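Local atomic coordinates of putative secreted endoglycosylceramidase (Rhodococcus hoagii, PDB entry 6JYZ), a protein that probably acts as a family 5 glycoside hydrolase, an endogalactosylceramidase that cleaves the glycosidic bond between sugar and ceramide in glycolipids. Residues E72-A76 with L77-V81; G134-E137 with G138-C141; H292-S295 with Q296-V300; R345-D348 with A349-H353. All coordinates share one frame; numbering follows the deposited sequence.

The four contacts follow one another along the chain within the family 5 glycoside hydrolase region. Contact 3 lies at the probable active site: His292 is hydrogen-bonded to Glu222, just after strand 214-218, and Tyr294 to Glu329, near the end of strand 326-330, probably the catalytic pair as in family 5 relatives. Contact 4, centred about 15 Å away, touches it directly: Gln296 OE1 lies 2.9 Å from Arg345 NH2, probably a hydrogen bond, and the Phe346 ring packs against Leu293. Contact 1 closes another barrel helix, its centre about 19 Å from that of contact 4. Contact 2 is remote, a surface loop turn centred about 44 Å from contact 4, on the opposite side of the chain's centre.

Contact 1 (E72-A76 with L77-V81); sequences EAMAA and LGFDV
Met74 and Phe79 meet on the buried side of a helix end, where Met74 CB lies 3.9 Å from CD2 of the Phe79 ring. The two side chains run at about a right angle to each other. With CG of Phe79 anti to its own carbonyl carbon (chi1 -64°), the ring stands beside the last turn, and Phe79 CB comes within 3.5 Å of Met74 O. Tight packing is concentrated on this carbonyl. Met74 O accepts from Leu77 N at 3.0 Å and from Phe79 N at 3.2 Å, the two donors arriving from opposite faces of its plane; the first stands well above that plane, the second is less tilted. A further bond, Gly78 N to Ala75 O at 2.9 Å, closes a type I turn from Ala75 to Gly78. This bond and that from Phe79 N to Met74 O are the five-to-two and six-to-one pair of a Schellman motif, in which Gly78 takes up the positive phi (93°) with which the chain leaves the helix.

The other side is looser. Ala75 directs its methyl group away from the residues that follow and remains partly exposed. Leu77, also partly exposed, places its CB over one face of the Phe79 ring, 3.9 Å above the plane and offset toward the rim, with its CG 3.8 Å from Ala73 O.

The motif ends helix 68-75 and sends the chain through a short loop into strand 81-86. Trp362 packs on Ala73, Met74 and Leu77, strand 38-47 meets Met74 through Val47 and Phe79 through Ala45, and Tyr409 of strand 409-414 is hydrogen-bonded to Gly78 O.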
loop_
_atom_site.group_PDB
_atom_site.type_symbol
_atom_site.label_atom_id
_atom_site.label_comp_id
_atom_site.label_asym_id
_atom_site.label_seq_id
_atom_site.Cartn_x
_atom_site.Cartn_y
_atom_site.Cartn_z
ATOM N N GLU A 72 -15.467 8.201 -3.860
ATOM C CA GLU A 72 -16.833 7.895 -3.428
ATOM C C GLU A 72 -17.065 6.402 -3.584
ATOM O O GLU A 72 -17.687 5.770 -2.709
ATOM C CB GLU A 72 -17.802 8.716 -4.307
ATOM C CG GLU A 72 -17.646 10.211 -4.051
ATOM C CD GLU A 72 -18.302 11.128 -5.114
ATOM O OE1 GLU A 72 -18.956 10.568 -6.021
ATOM O OE2 GLU A 72 -18.181 12.359 -4.963
ATOM N N ALA A 73 -16.602 5.777 -4.669
ATOM C CA ALA A 73 -16.765 4.365 -4.872
ATOM C C ALA A 73 -16.017 3.555 -3.813
ATOM O O ALA A 73 -16.465 2.473 -3.391
ATOM C CB ALA A 73 -16.391 3.955 -6.270
ATOM N N MET A 74 -14.803 4.011 -3.424
ATOM C CA MET A 74 -14.050 3.296 -2.367
ATOM C C MET A 74 -14.824 3.355 -1.065
ATOM O O MET A 74 -14.888 2.327 -0.353
ATOM C CB MET A 74 -12.702 3.983 -2.144
ATOM C CG MET A 74 -11.789 3.758 -3.360
ATOM S SD MET A 74 -10.261 4.812 -3.162
ATOM C CE MET A 74 -10.032 5.281 -4.877
ATOM N N ALA A 75 -15.344 4.526 -0.724
ATOM C CA ALA A 75 -16.114 4.647 0.520
ATOM C C ALA A 75 -17.356 3.741 0.471
ATOM O O ALA A 75 -17.784 3.275 1.538
ATOM C CB ALA A 75 -16.501 6.068 0.745
ATOM N N ALA A 76 -17.896 3.486 -0.734
ATOM C CA ALA A 76 -19.075 2.634 -0.844
ATOM C C ALA A 76 -18.740 1.171 -0.663
ATOM O O ALA A 76 -19.690 0.339 -0.560
ATOM C CB ALA A 76 -19.762 2.946 -2.153
ATOM N N LEU A 77 -17.446 0.767 -0.593
ATOM C CA LEU A 77 -17.030 -0.559 -0.173
ATOM C C LEU A 77 -16.572 -0.556 1.276
ATOM O O LEU A 77 -16.072 -1.605 1.728
ATOM C CB LEU A 77 -15.919 -1.085 -1.093
ATOM C CG LEU A 77 -16.380 -1.258 -2.515
ATOM C CD1 LEU A 77 -15.180 -1.416 -3.460
ATOM C CD2 LEU A 77 -17.293 -2.484 -2.664
ATOM N N GLY A 78 -16.689 0.576 1.965
ATOM C CA GLY A 78 -16.328 0.620 3.379
ATOM C C GLY A 78 -14.873 1.064 3.645
ATOM O O GLY A 78 -14.500 1.171 4.801
ATOM N N PHE A 79 -14.091 1.321 2.574
ATOM C CA PHE A 79 -12.662 1.582 2.810
ATOM C C PHE A 79 -12.451 2.901 3.536
ATOM O O PHE A 79 -13.138 3.893 3.261
ATOM C CB PHE A 79 -11.986 1.683 1.446
ATOM C CG PHE A 79 -12.002 0.454 0.607
ATOM C CD1 PHE A 79 -12.394 -0.780 1.115
ATOM C CD2 PHE A 79 -11.558 0.512 -0.712
ATOM C CE1 PHE A 79 -12.349 -1.932 0.307
ATOM C CE2 PHE A 79 -11.553 -0.618 -1.512
ATOM C CZ PHE A 79 -11.923 -1.836 -0.998
ATOM N N ASP A 80 -11.492 2.907 4.456
ATOM C CA ASP A 80 -11.125 4.115 5.168
ATOM C C ASP A 80 -9.639 4.488 5.003
ATOM O O ASP A 80 -9.185 5.384 5.686
ATOM C CB ASP A 80 -11.457 4.057 6.667
ATOM C CG ASP A 80 -10.641 3.037 7.406
ATOM O OD1 ASP A 80 -9.819 2.334 6.778
ATOM O OD2 ASP A 80 -10.820 2.970 8.677
ATOM N N VAL A 81 -8.978 3.860 4.028
ATOM C CA VAL A 81 -7.603 4.268 3.708
ATOM C C VAL A 81 -7.401 3.981 2.231
ATOM O O VAL A 81 -8.003 3.114 1.625
ATOM C CB VAL A 81 -6.565 3.489 4.567
ATOM C CG1 VAL A 81 -6.428 2.027 4.149
ATOM C CG2 VAL A 81 -5.202 4.167 4.558
#

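Contact 2 (G134-E137 with G138-C141); sequences GTPE and GQDC
Backbone hydrogen bonding between Pro136 and Gln139 defines this surface bend. Gln139 N donates to Pro136 O at 3.1 Å, with an N-H...O angle of 159°, and the donor stands above the carbonyl plane. Both corners, Glu137 and Gly138, have broadly helix-like backbone angles, which makes this a type I beta turn, part of the long loop that follows strand 119-124 of the barrel and precedes helix 177-187.

Van der Waals contacts bring the two arms of the bend together. CG2 of Thr135 lies anti to its backbone N (chi1 -51° for OG1), which carries this methyl to 3.5 Å from Gln139 O and 4.0 Å from Gln139 CG; the two side chains run at about a right angle. Pro136 and Gln139, by contrast, lie side by side and point the same way, with Pro136 CD 4.0 Å from Gln139 CB. The same CB also rests 3.4 Å from Pro136 O, so the beginning of the glutamine side chain packs against the proline.

Among the side-chain polar groups, the Gln139 chain bends at chi2 (64°), which takes its amide off the proline and toward the next residue: NE2 donates to Asp140 O at 2.9 Å, in the carbonyl plane and on a lone pair. Thr135 OG1 is instead hydrogen-bonded to Thr166 OG1 and Gly148 N, while Arg147 bonds Gln139 O. Covalent linkage comes from Cys141, whose sulfur forms a disulfide with Cys167, a residue against which the Thr135 side chain also packs.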
loop_
_atom_site.group_PDB
_atom_site.type_symbol
_atom_site.label_atom_id
_atom_site.label_comp_id
_atom_site.label_asym_id
_atom_site.label_seq_id
_atom_site.Cartn_x
_atom_site.Cartn_y
_atom_site.Cartn_z
ATOM N N GLY A 134 13.554 -0.703 -19.460
ATOM C CA GLY A 134 13.143 -1.684 -20.450
ATOM C C GLY A 134 14.182 -1.897 -21.559
ATOM O O GLY A 134 15.050 -1.074 -21.807
ATOM N N THR A 135 14.048 -3.043 -22.225
ATOM C CA THR A 135 14.953 -3.343 -23.343
ATOM C C THR A 135 14.527 -2.535 -24.566
ATOM O O THR A 135 13.395 -2.658 -24.992
ATOM C CB THR A 135 14.908 -4.832 -23.659
ATOM O OG1 THR A 135 15.115 -5.604 -22.461
ATOM C CG2 THR A 135 16.003 -5.226 -24.650
ATOM N N PRO A 136 15.437 -1.735 -25.148
ATOM C CA PRO A 136 14.996 -0.945 -26.324
ATOM C C PRO A 136 14.665 -1.843 -27.504
ATOM O O PRO A 136 15.145 -2.970 -27.634
ATOM C CB PRO A 136 16.231 -0.094 -26.630
ATOM C CG PRO A 136 17.160 -0.143 -25.460
ATOM C CD PRO A 136 16.759 -1.394 -24.658
ATOM N N GLU A 137 13.719 -1.387 -28.354
ATOM C CA GLU A 137 13.286 -2.165 -29.501
ATOM C C GLU A 137 14.419 -2.718 -30.366
ATOM O O GLU A 137 14.341 -3.883 -30.741
ATOM C CB GLU A 137 12.283 -1.307 -30.304
ATOM C CG GLU A 137 11.746 -1.992 -31.550
ATOM C CD GLU A 137 11.121 -1.080 -32.598
ATOM O OE1 GLU A 137 10.917 0.145 -32.322
ATOM O OE2 GLU A 137 10.843 -1.594 -33.707
ATOM N N GLY A 138 15.475 -1.989 -30.633
ATOM C CA GLY A 138 16.354 -2.748 -31.558
ATOM C C GLY A 138 17.452 -3.594 -30.889
ATOM O O GLY A 138 18.458 -3.968 -31.518
ATOM N N GLN A 139 17.320 -3.850 -29.584
ATOM C CA GLN A 139 18.389 -4.453 -28.778
ATOM C C GLN A 139 17.941 -5.860 -28.437
ATOM O O GLN A 139 16.839 -6.088 -27.926
ATOM C CB GLN A 139 18.517 -3.670 -27.455
ATOM C CG GLN A 139 19.479 -4.322 -26.434
ATOM C CD GLN A 139 20.910 -4.355 -26.926
ATOM O OE1 GLN A 139 21.462 -3.331 -27.278
ATOM N NE2 GLN A 139 21.501 -5.508 -26.901
ATOM N N ASP A 140 18.767 -6.869 -28.698
ATOM C CA ASP A 140 18.541 -8.257 -28.326
ATOM C C ASP A 140 19.030 -8.534 -26.890
ATOM O O ASP A 140 19.716 -7.758 -26.239
ATOM C CB ASP A 140 19.298 -9.192 -29.304
ATOM C CG ASP A 140 18.770 -9.155 -30.736
ATOM O OD1 ASP A 140 17.662 -8.624 -30.971
ATOM O OD2 ASP A 140 19.502 -9.727 -31.593
ATOM N N CYS A 141 18.542 -9.687 -26.426
ATOM C CA CYS A 141 18.913 -10.204 -25.129
ATOM C C CYS A 141 20.047 -11.203 -25.199
ATOM O O CYS A 141 20.203 -11.948 -26.182
ATOM C CB CYS A 141 17.755 -10.987 -24.544
ATOM S SG CYS A 141 16.498 -9.813 -23.981
#

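Contact 3 (H292-S295 with Q296-V300); sequences HLYS and QSINV
Tyr294 O is gripped by two successive backbone amides. Ser297 N reaches it at 2.9 Å from above the carbonyl plane, while Ile298 N bonds at 3.1 Å within that plane. The first of these bonds closes a type II beta turn, with Ser295 extended (phi/psi -58/134°) and Gln296 at positive phi (65°).

The ring of Tyr294 and the side chain of Ile298 lie side by side, pointing the same way. Ile298 CD1 sits over the centre of one ring face, 3.8 Å from the centroid and almost along its normal, a CH-pi contact. To get there Ile298 CG1 takes the place between backbone N and carbonyl carbon, and it packs 3.6 Å from Tyr294 CB. Ser297 CB lies instead at the ring edge, 4.4 Å from Tyr294 CD1.

Ser297 OG bonds to Gly331 O, and Gln296 OE1 to Ile307 N. His292 and Tyr294, a His-X-Tyr segment just after barrel strand 287-289, are hydrogen-bonded to Glu222 (through ND1) and Glu329 (through OH), probably the catalytic pair by family resemblance, consistent with an active site at the C-terminal strand ends of a family 5 (beta/alpha)8 barrel.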
loop_
_atom_site.group_PDB
_atom_site.type_symbol
_atom_site.label_atom_id
_atom_site.label_comp_id
_atom_site.label_asym_id
_atom_site.label_seq_id
_atom_site.Cartn_x
_atom_site.Cartn_y
_atom_site.Cartn_z
ATOM N N HIS A 292 4.372 -7.095 2.496
ATOM C CA HIS A 292 3.290 -7.413 1.575
ATOM C C HIS A 292 3.006 -8.897 1.675
ATOM O O HIS A 292 3.879 -9.734 1.431
ATOM C CB HIS A 292 3.601 -6.993 0.130
ATOM C CG HIS A 292 3.857 -5.506 0.076
ATOM N ND1 HIS A 292 4.353 -4.895 -1.067
ATOM C CD2 HIS A 292 3.640 -4.526 1.007
ATOM C CE1 HIS A 292 4.424 -3.568 -0.820
ATOM N NE2 HIS A 292 4.017 -3.305 0.428
ATOM N N LEU A 293 1.784 -9.198 2.118
ATOM C CA LEU A 293 1.452 -10.596 2.540
ATOM C C LEU A 293 0.870 -11.388 1.394
ATOM O O LEU A 293 -0.355 -11.519 1.243
ATOM C CB LEU A 293 0.493 -10.555 3.730
ATOM C CG LEU A 293 1.000 -9.791 4.944
ATOM C CD1 LEU A 293 0.023 -9.926 6.139
ATOM C CD2 LEU A 293 2.353 -10.315 5.417
ATOM N N TYR A 294 1.758 -11.905 0.544
ATOM C CA TYR A 294 1.396 -12.584 -0.690
ATOM C C TYR A 294 1.473 -14.119 -0.588
ATOM O O TYR A 294 1.330 -14.787 -1.624
ATOM C CB TYR A 294 2.254 -12.068 -1.865
ATOM C CG TYR A 294 1.773 -10.731 -2.409
ATOM C CD1 TYR A 294 0.494 -10.542 -2.929
ATOM C CD2 TYR A 294 2.590 -9.615 -2.433
ATOM C CE1 TYR A 294 0.081 -9.355 -3.517
ATOM C CE2 TYR A 294 2.221 -8.406 -3.017
ATOM C CZ TYR A 294 0.959 -8.285 -3.551
ATOM O OH TYR A 294 0.504 -7.154 -4.185
ATOM N N SER A 295 1.609 -14.664 0.629
ATOM C CA SER A 295 1.617 -16.116 0.807
ATOM C C SER A 295 0.330 -16.725 0.256
ATOM O O SER A 295 -0.776 -16.244 0.497
ATOM C CB SER A 295 1.850 -16.499 2.204
ATOM O OG SER A 295 3.119 -16.024 2.680
ATOM N N GLN A 296 0.521 -17.804 -0.497
ATOM C CA GLN A 296 -0.546 -18.575 -1.169
ATOM C C GLN A 296 -1.241 -17.752 -2.229
ATOM O O GLN A 296 -2.332 -18.144 -2.725
ATOM C CB GLN A 296 -1.524 -19.262 -0.207
ATOM C CG GLN A 296 -0.769 -20.168 0.704
ATOM C CD GLN A 296 -1.662 -21.134 1.437
ATOM O OE1 GLN A 296 -2.329 -20.833 2.417
ATOM N NE2 GLN A 296 -1.626 -22.377 0.973
ATOM N N SER A 297 -0.644 -16.643 -2.686
ATOM C CA SER A 297 -1.089 -15.900 -3.827
ATOM C C SER A 297 -0.035 -15.957 -4.943
ATOM O O SER A 297 -0.256 -16.540 -5.991
ATOM C CB SER A 297 -1.470 -14.439 -3.509
ATOM O OG SER A 297 -1.874 -13.821 -4.679
ATOM N N ILE A 298 1.134 -15.335 -4.692
ATOM C CA ILE A 298 2.168 -15.187 -5.705
ATOM C C ILE A 298 3.550 -15.516 -5.144
ATOM O O ILE A 298 4.558 -15.158 -5.783
ATOM C CB ILE A 298 2.120 -13.809 -6.405
ATOM C CG1 ILE A 298 2.310 -12.675 -5.386
ATOM C CG2 ILE A 298 0.831 -13.654 -7.230
ATOM C CD1 ILE A 298 2.561 -11.323 -6.069
ATOM N N ASN A 299 3.645 -16.253 -4.052
ATOM C CA ASN A 299 4.965 -16.674 -3.575
ATOM C C ASN A 299 5.527 -17.771 -4.473
ATOM O O ASN A 299 4.801 -18.443 -5.208
ATOM C CB ASN A 299 4.892 -17.131 -2.120
ATOM C CG ASN A 299 4.929 -16.001 -1.127
ATOM O OD1 ASN A 299 4.992 -14.825 -1.489
ATOM N ND2 ASN A 299 4.853 -16.398 0.127
ATOM N N VAL A 300 6.819 -18.054 -4.312
ATOM C CA VAL A 300 7.460 -19.154 -5.038
ATOM C C VAL A 300 6.757 -20.464 -4.682
ATOM O O VAL A 300 6.508 -21.278 -5.611
ATOM C CB VAL A 300 8.963 -19.204 -4.693
ATOM C CG1 VAL A 300 9.639 -20.414 -5.408
ATOM C CG2 VAL A 300 9.627 -17.912 -5.158
#

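Contact 4 (R345-D348 with A349-H353); sequences RFVD and AMNTH
Phe346 and Met350, one turn apart on helix 336-353, form a Met-aromatic contact in the beta-alpha-beta unit of strand 326-330, this helix and strand 356-359, part of the family 5 barrel. The sulfur approaches the ring at its edge, Met350 SD standing 79° off the normal of the Phe346 ring and 4.8 Å from its centroid. The ring atom it meets is Phe346 CE1, 3.6 Å from Met350 SD. The two side chains cross obliquely. CG of Phe346 lies anti to the backbone N (chi1 -167°), which swings the ring along the helix toward the methionine, and Met350 CG in turn packs 3.4 Å from Phe346 O.

Both side chains pack against strand 326-330, where Trp330 stacks on the Phe346 ring and touches Met350. Phe311 of helix 307-321 meets the same ring edge-to-face. Arg345 and Asp348, both partly exposed, form salt bridges with Glu308 and Arg407 respectively.

Regular helical bonds hold the frame. Met350 N donates to Phe346 O at 2.9 Å, and Asn351 N to Val347 O at 3.0 Å. The Asn351 side chain lies near that acceptor, its CG 3.5 Å from Val347 O, while its OD1 is hydrogen-bonded to Arg43. One residue further on, Thr352 N bonds to Asp348 O at 2.9 Å, and Thr352 OG1 sits 3.1 Å from that same Asp348 O.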
loop_
_atom_site.group_PDB
_atom_site.type_symbol
_atom_site.label_atom_id
_atom_site.label_comp_id
_atom_site.label_asym_id
_atom_site.label_seq_id
_atom_site.Cartn_x
_atom_site.Cartn_y
_atom_site.Cartn_z
ATOM N N ARG A 345 -10.108 -16.104 3.913
ATOM C CA ARG A 345 -9.149 -16.452 4.938
ATOM C C ARG A 345 -8.249 -15.256 5.314
ATOM O O ARG A 345 -7.889 -15.076 6.462
ATOM C CB ARG A 345 -8.232 -17.619 4.471
ATOM C CG ARG A 345 -8.973 -18.967 4.497
ATOM C CD ARG A 345 -8.203 -20.004 3.692
ATOM N NE ARG A 345 -6.881 -20.258 4.225
ATOM C CZ ARG A 345 -5.885 -20.791 3.535
ATOM N NH1 ARG A 345 -6.138 -21.219 2.293
ATOM N NH2 ARG A 345 -4.696 -21.013 4.082
ATOM N N PHE A 346 -7.862 -14.467 4.272
ATOM C CA PHE A 346 -7.028 -13.301 4.551
ATOM C C PHE A 346 -7.718 -12.269 5.454
ATOM O O PHE A 346 -7.150 -11.813 6.403
ATOM C CB PHE A 346 -6.579 -12.743 3.206
ATOM C CG PHE A 346 -5.469 -11.733 3.377
ATOM C CD1 PHE A 346 -5.708 -10.413 3.776
ATOM C CD2 PHE A 346 -4.142 -12.115 3.143
ATOM C CE1 PHE A 346 -4.682 -9.503 3.952
ATOM C CE2 PHE A 346 -3.112 -11.184 3.305
ATOM C CZ PHE A 346 -3.382 -9.900 3.726
ATOM N N VAL A 347 -8.964 -11.932 5.049
ATOM C CA VAL A 347 -9.704 -10.980 5.895
ATOM C C VAL A 347 -9.919 -11.519 7.319
ATOM O O VAL A 347 -9.773 -10.781 8.301
ATOM C CB VAL A 347 -11.007 -10.576 5.188
ATOM C CG1 VAL A 347 -11.827 -9.649 6.120
ATOM C CG2 VAL A 347 -10.713 -9.906 3.862
ATOM N N ASP A 348 -10.211 -12.833 7.402
ATOM C CA ASP A 348 -10.339 -13.412 8.728
ATOM C C ASP A 348 -9.094 -13.222 9.550
ATOM O O ASP A 348 -9.166 -12.921 10.733
ATOM C CB ASP A 348 -10.614 -14.924 8.666
ATOM C CG ASP A 348 -11.971 -15.361 8.108
ATOM O OD1 ASP A 348 -12.842 -14.520 7.810
ATOM O OD2 ASP A 348 -12.092 -16.627 7.858
ATOM N N ALA A 349 -7.910 -13.397 8.908
ATOM C CA ALA A 349 -6.670 -13.249 9.653
ATOM C C ALA A 349 -6.380 -11.764 9.997
ATOM O O ALA A 349 -5.848 -11.477 11.056
ATOM C CB ALA A 349 -5.547 -13.840 8.801
ATOM N N MET A 350 -6.787 -10.823 9.094
ATOM C CA MET A 350 -6.687 -9.411 9.486
ATOM C C MET A 350 -7.473 -9.119 10.763
ATOM O O MET A 350 -7.078 -8.288 11.553
ATOM C CB MET A 350 -7.151 -8.467 8.370
ATOM C CG MET A 350 -6.293 -8.621 7.074
ATOM S SD MET A 350 -7.069 -7.523 5.725
ATOM C CE MET A 350 -6.120 -6.506 6.304
ATOM N N ASN A 351 -8.645 -9.777 10.859
ATOM C CA ASN A 351 -9.442 -9.570 12.072
ATOM C C ASN A 351 -8.840 -10.252 13.292
ATOM O O ASN A 351 -8.700 -9.590 14.327
ATOM C CB ASN A 351 -10.846 -10.113 11.815
ATOM C CG ASN A 351 -11.657 -9.302 10.866
ATOM O OD1 ASN A 351 -11.375 -8.106 10.682
ATOM N ND2 ASN A 351 -12.721 -9.907 10.311
ATOM N N THR A 352 -8.337 -11.494 13.135
ATOM C CA THR A 352 -7.727 -12.162 14.278
ATOM C C THR A 352 -6.567 -11.363 14.855
ATOM O O THR A 352 -6.338 -11.303 16.056
ATOM C CB THR A 352 -7.189 -13.529 13.806
ATOM O OG1 THR A 352 -8.314 -14.312 13.392
ATOM C CG2 THR A 352 -6.223 -14.242 14.746
ATOM N N HIS A 353 -5.745 -10.742 13.959
ATOM C CA HIS A 353 -4.577 -9.998 14.377
ATOM C C HIS A 353 -4.827 -8.495 14.550
ATOM O O HIS A 353 -3.959 -7.764 14.956
ATOM C CB HIS A 353 -3.434 -10.253 13.385
ATOM C CG HIS A 353 -3.014 -11.688 13.379
ATOM N ND1 HIS A 353 -2.337 -12.264 14.452
ATOM C CD2 HIS A 353 -3.174 -12.622 12.429
ATOM C CE1 HIS A 353 -2.106 -13.548 14.113
ATOM N NE2 HIS A 353 -2.611 -13.801 12.926
#